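Side-chain contacts in putative poly(3-hydroxybutyrate) depolymerase LpqC (Bordetella parapertussis 12822, PDB 3D0K), which probably hydrolyses ester bonds, perhaps those of poly(3-hydroxybutyrate), as a serine hydrolase of the alpha/beta-hydrolase fold: residues Gly151-Val154 with His155-Ser159; Phe182-Arg185 with Phe186-Leu190. All blocks are in the same frame, centred on the assembly; numbering follows the deposited sequence.

Contact 1 of 2, residues Gly151-Val154 with His155-Ser159. With SO4 (sulfate ion), chain E.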
loop_
_atom_site.group_PDB
_atom_site.type_symbol
_atom_site.label_atom_id
_atom_site.label_comp_id
_atom_site.label_asym_id
_atom_site.label_seq_id
_atom_site.Cartn_x
_atom_site.Cartn_y
_atom_site.Cartn_z
ATOM N N GLY A 151 -0.344 -4.419 2.336
ATOM C CA GLY A 151 -1.565 -3.741 2.833
ATOM C C GLY A 151 -1.272 -3.239 4.282
ATOM O O GLY A 151 -1.815 -2.200 4.708
ATOM N N GLN A 152 -0.418 -3.952 5.030
ATOM C CA GLN A 152 0.116 -3.362 6.306
ATOM C C GLN A 152 0.868 -2.036 6.007
ATOM O O GLN A 152 0.610 -1.018 6.637
ATOM C CB GLN A 152 1.033 -4.308 7.010
ATOM C CG GLN A 152 0.367 -5.594 7.461
ATOM C CD GLN A 152 1.305 -6.418 8.308
ATOM O OE1 GLN A 152 2.070 -5.866 9.066
ATOM N NE2 GLN A 152 1.216 -7.755 8.208
ATOM N N PHE A 153 1.775 -2.070 5.030
ATOM C CA PHE A 153 2.544 -0.883 4.619
ATOM C C PHE A 153 1.635 0.289 4.240
ATOM O O PHE A 153 1.845 1.410 4.706
ATOM C CB PHE A 153 3.423 -1.323 3.437
ATOM C CG PHE A 153 4.369 -0.275 2.885
ATOM C CD1 PHE A 153 3.925 0.665 1.935
ATOM C CD2 PHE A 153 5.728 -0.308 3.224
ATOM C CE1 PHE A 153 4.799 1.583 1.394
ATOM C CE2 PHE A 153 6.627 0.617 2.632
ATOM C CZ PHE A 153 6.153 1.529 1.718
ATOM N N VAL A 154 0.636 0.026 3.394
ATOM C CA VAL A 154 -0.219 1.089 2.891
ATOM C C VAL A 154 -1.030 1.796 3.995
ATOM O O VAL A 154 -1.082 3.038 4.022
ATOM C CB VAL A 154 -1.102 0.559 1.730
ATOM C CG1 VAL A 154 -2.315 1.486 1.419
ATOM C CG2 VAL A 154 -0.235 0.285 0.504
ATOM N N HIS A 155 -1.654 1.027 4.906
ATOM C CA HIS A 155 -2.478 1.699 5.951
ATOM C C HIS A 155 -1.622 2.435 6.975
ATOM O O HIS A 155 -2.042 3.459 7.506
ATOM C CB HIS A 155 -3.540 0.785 6.613
ATOM C CG HIS A 155 -3.003 -0.175 7.633
ATOM N ND1 HIS A 155 -3.039 0.085 8.991
ATOM C CD2 HIS A 155 -2.538 -1.441 7.505
ATOM C CE1 HIS A 155 -2.557 -0.967 9.652
ATOM N NE2 HIS A 155 -2.207 -1.885 8.768
ATOM N N ARG A 156 -0.395 1.961 7.160
ATOM C CA ARG A 156 0.544 2.610 8.097
ATOM C C ARG A 156 1.148 3.841 7.403
ATOM O O ARG A 156 1.456 4.807 8.065
ATOM C CB ARG A 156 1.640 1.658 8.525
ATOM C CG ARG A 156 1.051 0.554 9.429
ATOM C CD ARG A 156 2.086 -0.397 9.980
ATOM N NE ARG A 156 1.312 -1.398 10.753
ATOM C CZ ARG A 156 1.526 -2.709 10.785
ATOM N NH1 ARG A 156 2.551 -3.257 10.140
ATOM N NH2 ARG A 156 0.715 -3.495 11.503
ATOM N N LEU A 157 1.295 3.777 6.083
ATOM C CA LEU A 157 1.687 4.935 5.293
ATOM C C LEU A 157 0.619 6.037 5.477
ATOM O O LEU A 157 0.928 7.217 5.765
ATOM C CB LEU A 157 1.841 4.513 3.822
ATOM C CG LEU A 157 2.239 5.600 2.803
ATOM C CD1 LEU A 157 2.881 4.984 1.576
ATOM C CD2 LEU A 157 1.087 6.574 2.367
HETATM N N MSE A 158 -0.634 5.641 5.338
HETATM C CA MSE A 158 -1.763 6.568 5.531
HETATM C C MSE A 158 -1.849 7.131 6.941
HETATM O O MSE A 158 -2.320 8.261 7.106
HETATM C CB MSE A 158 -3.096 5.954 5.068
HETATM C CG MSE A 158 -3.080 5.669 3.509
HETATM SE SE MSE A 158 -2.634 7.216 2.406
HETATM C CE MSE A 158 -4.443 7.972 2.583
ATOM N N SER A 159 -1.403 6.368 7.946
ATOM C CA SER A 159 -1.394 6.834 9.322
ATOM C C SER A 159 -0.302 7.850 9.642
ATOM O O SER A 159 -0.338 8.491 10.686
ATOM C CB SER A 159 -1.163 5.641 10.257
ATOM O OG SER A 159 -2.127 4.640 10.012
HETATM S S SO4 E . 0.799 -10.674 6.194
HETATM O O1 SO4 E . 0.293 -9.312 6.012
HETATM O O2 SO4 E . 1.613 -10.655 7.419
HETATM O O3 SO4 E . -0.203 -11.687 6.360
HETATM O O4 SO4 E . 1.771 -11.054 5.190
#

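Contact 2 of 2, residues Phe182-Arg185 with Phe186-Leu190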
loop_
_atom_site.group_PDB
_atom_site.type_symbol
_atom_site.label_atom_id
_atom_site.label_comp_id
_atom_site.label_asym_id
_atom_site.label_seq_id
_atom_site.Cartn_x
_atom_site.Cartn_y
_atom_site.Cartn_z
ATOM N N PHE A 182 -3.923 6.098 20.341
ATOM C CA PHE A 182 -2.664 6.344 20.996
ATOM C C PHE A 182 -2.504 5.472 22.252
ATOM O O PHE A 182 -1.526 5.599 22.976
ATOM C CB PHE A 182 -2.538 7.837 21.280
ATOM C CG PHE A 182 -2.219 8.644 20.048
ATOM C CD1 PHE A 182 -3.227 9.189 19.265
ATOM C CD2 PHE A 182 -0.878 8.825 19.641
ATOM C CE1 PHE A 182 -2.912 9.922 18.094
ATOM C CE2 PHE A 182 -0.550 9.558 18.499
ATOM C CZ PHE A 182 -1.563 10.103 17.707
ATOM N N GLU A 183 -3.432 4.553 22.481
ATOM C CA GLU A 183 -3.310 3.670 23.659
ATOM C C GLU A 183 -2.100 2.711 23.596
ATOM O O GLU A 183 -1.605 2.303 24.649
ATOM C CB GLU A 183 -4.563 2.829 23.854
ATOM C CG GLU A 183 -5.780 3.607 24.301
ATOM C CD GLU A 183 -7.077 2.847 24.016
ATOM O OE1 GLU A 183 -7.480 2.698 22.812
ATOM O OE2 GLU A 183 -7.687 2.401 25.020
ATOM N N HIS A 184 -1.677 2.327 22.378
ATOM C CA HIS A 184 -0.613 1.335 22.181
ATOM C C HIS A 184 0.508 1.951 21.376
ATOM O O HIS A 184 0.266 2.827 20.527
ATOM C CB HIS A 184 -1.141 0.087 21.468
ATOM C CG HIS A 184 -2.429 -0.404 22.030
ATOM N ND1 HIS A 184 -3.609 -0.391 21.313
ATOM C CD2 HIS A 184 -2.740 -0.855 23.265
ATOM C CE1 HIS A 184 -4.582 -0.851 22.078
ATOM N NE2 HIS A 184 -4.085 -1.128 23.267
ATOM N N ARG A 185 1.739 1.492 21.663
ATOM C CA ARG A 185 2.906 1.927 20.920
ATOM C C ARG A 185 2.822 1.335 19.518
ATOM O O ARG A 185 2.372 0.206 19.325
ATOM C CB ARG A 185 4.180 1.421 21.589
ATOM C CG ARG A 185 5.519 1.923 20.946
ATOM C CD ARG A 185 6.687 1.636 21.911
ATOM N NE ARG A 185 6.540 2.523 23.080
ATOM C CZ ARG A 185 7.114 3.733 23.166
ATOM N NH1 ARG A 185 7.902 4.159 22.164
ATOM N NH2 ARG A 185 6.934 4.504 24.248
ATOM N N PHE A 186 3.247 2.118 18.558
ATOM C CA PHE A 186 3.448 1.616 17.208
ATOM C C PHE A 186 4.360 0.369 17.216
ATOM O O PHE A 186 5.345 0.331 17.962
ATOM C CB PHE A 186 3.998 2.754 16.373
ATOM C CG PHE A 186 4.087 2.461 14.917
ATOM C CD1 PHE A 186 3.008 2.733 14.086
ATOM C CD2 PHE A 186 5.264 1.913 14.366
ATOM C CE1 PHE A 186 3.064 2.467 12.690
ATOM C CE2 PHE A 186 5.335 1.614 12.974
ATOM C CZ PHE A 186 4.246 1.924 12.130
ATOM N N PRO A 187 4.049 -0.662 16.394
ATOM C CA PRO A 187 3.004 -0.651 15.361
ATOM C C PRO A 187 1.592 -1.091 15.836
ATOM O O PRO A 187 0.677 -1.153 15.007
ATOM C CB PRO A 187 3.562 -1.603 14.319
ATOM C CG PRO A 187 4.337 -2.647 15.153
ATOM C CD PRO A 187 4.787 -1.949 16.414
ATOM N N GLU A 188 1.399 -1.385 17.128
ATOM C CA GLU A 188 0.058 -1.816 17.558
ATOM C C GLU A 188 -0.939 -0.640 17.527
ATOM O O GLU A 188 -2.124 -0.812 17.138
ATOM C CB GLU A 188 0.050 -2.537 18.932
ATOM C CG GLU A 188 -1.401 -3.027 19.230
ATOM C CD GLU A 188 -1.588 -3.702 20.586
ATOM O OE1 GLU A 188 -2.626 -4.400 20.756
ATOM O OE2 GLU A 188 -0.717 -3.549 21.478
ATOM N N GLY A 189 -0.430 0.552 17.873
ATOM C CA GLY A 189 -1.207 1.801 17.893
ATOM C C GLY A 189 -0.350 2.924 17.350
ATOM O O GLY A 189 0.660 2.650 16.703
ATOM N N LEU A 190 -0.716 4.180 17.635
ATOM C CA LEU A 190 -0.024 5.330 17.079
ATOM C C LEU A 190 0.941 6.020 18.061
ATOM O O LEU A 190 1.491 7.075 17.730
ATOM C CB LEU A 190 -1.049 6.353 16.575
ATOM C CG LEU A 190 -2.072 5.820 15.552
ATOM C CD1 LEU A 190 -3.216 6.845 15.356
ATOM C CD2 LEU A 190 -1.394 5.467 14.197
#

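Contact 1 of 2, residues Gly151-Val154 with His155-Ser159
The guanidinium of Arg156 has Gln152 CB over one of its faces, while the Gln152 amide stands nearly upright to it, the two planes 79° apart. The two residues are one turn apart on helix 149-160, which follows the probable nucleophile elbow of the alpha/beta-hydrolase fold. Their side chains lie side by side, and Arg156 NH1 gives a hydrogen bond to Gln152 OE1 at 2.9 Å. It falls on a lone pair of the amide oxygen, in the carbonyl plane, but OE1 sits 31° out of the guanidinium plane and the bond is bent. The other end of the amide, NE2, donates to sulfate O1 at 2.8 Å. The imidazole of His155 brings CD2 to Gly151 O at 3.0 Å, the oxygen lying at the ring edge; CG placed between backbone N and carbonyl carbon (chi1 77°) folds the ring back along the helix. Arg156 CG rests on one ring face, toward the rim. Phe153 CE1 meets Leu157 CD1 at 3.9 Å, and Ser159 OG donates to His155 O, one turn back. Arg156 NE is held by Thr178 OG1. Bonds at both ends are consistent with a fixed amide rotation, NE2 toward a sulfate probably from the crystallisation liquor.

Contact 2 of 2, residues Phe182-Arg185 with Phe186-Leu190
A type VIa turn of Arg185-Glu188, with a cis peptide bond before Pro187, shapes the long loop between strand 168-172 and helix 197-205, and across it His184 stacks on Glu188. The carboxylate lies over one face of the imidazole, offset toward the rim, with the two planes only 19° apart; His184 CG is 3.6 Å from Glu188 OE2. Glu188 reaches this place with CG anti to the backbone N (chi1 -176°) and the rest of its chain extended. Its charge is held elsewhere, for OE1 forms a salt bridge with Arg232. Glu183 CB covers the opposite face of the histidine, whose buried ND1 has no polar partner in the model. The carbonyl of Arg185 closes the turn: Gly189 N donates to Arg185 O at 3.2 Å from well above the carbonyl plane, and Glu188 N adds a weak bond to the same oxygen. Farther along, Leu190 CB makes a CH-pi contact with Phe182, 3.9 Å from the ring centroid and 16° off the normal. Phe186 carries Pro187 CB over the centre of one ring face, at a height of 3.8 Å. Around the loop, Phe182 packs on Glu197 and Leu190 on Leu200, both of helix 197-205, while another side of the loop leans on helix 149-160.

Overall arrangement
Contact 1 lies within the helix that follows the probable nucleophile elbow, and contact 2 in the loop that comes after the next strand; their centres are about 14 Å apart. They nevertheless touch: Arg156 CD packs against Phe186 CZ at 3.8 Å, and Ser159 CB meets Leu190 CD2 at 4.0 Å. Thr178 ties the two together, since its OG1 is hydrogen-bonded to Pro187 O as well as to the arginine. Contact 1 is the inner one, with Val154 against the elbow and Gln152, which binds the sulfate together with Arg237, near, though not touching, the probable Ser148-His271-Asp216 triad. Contact 2 lies about 19 Å from the centre of the chain, more open to solvent.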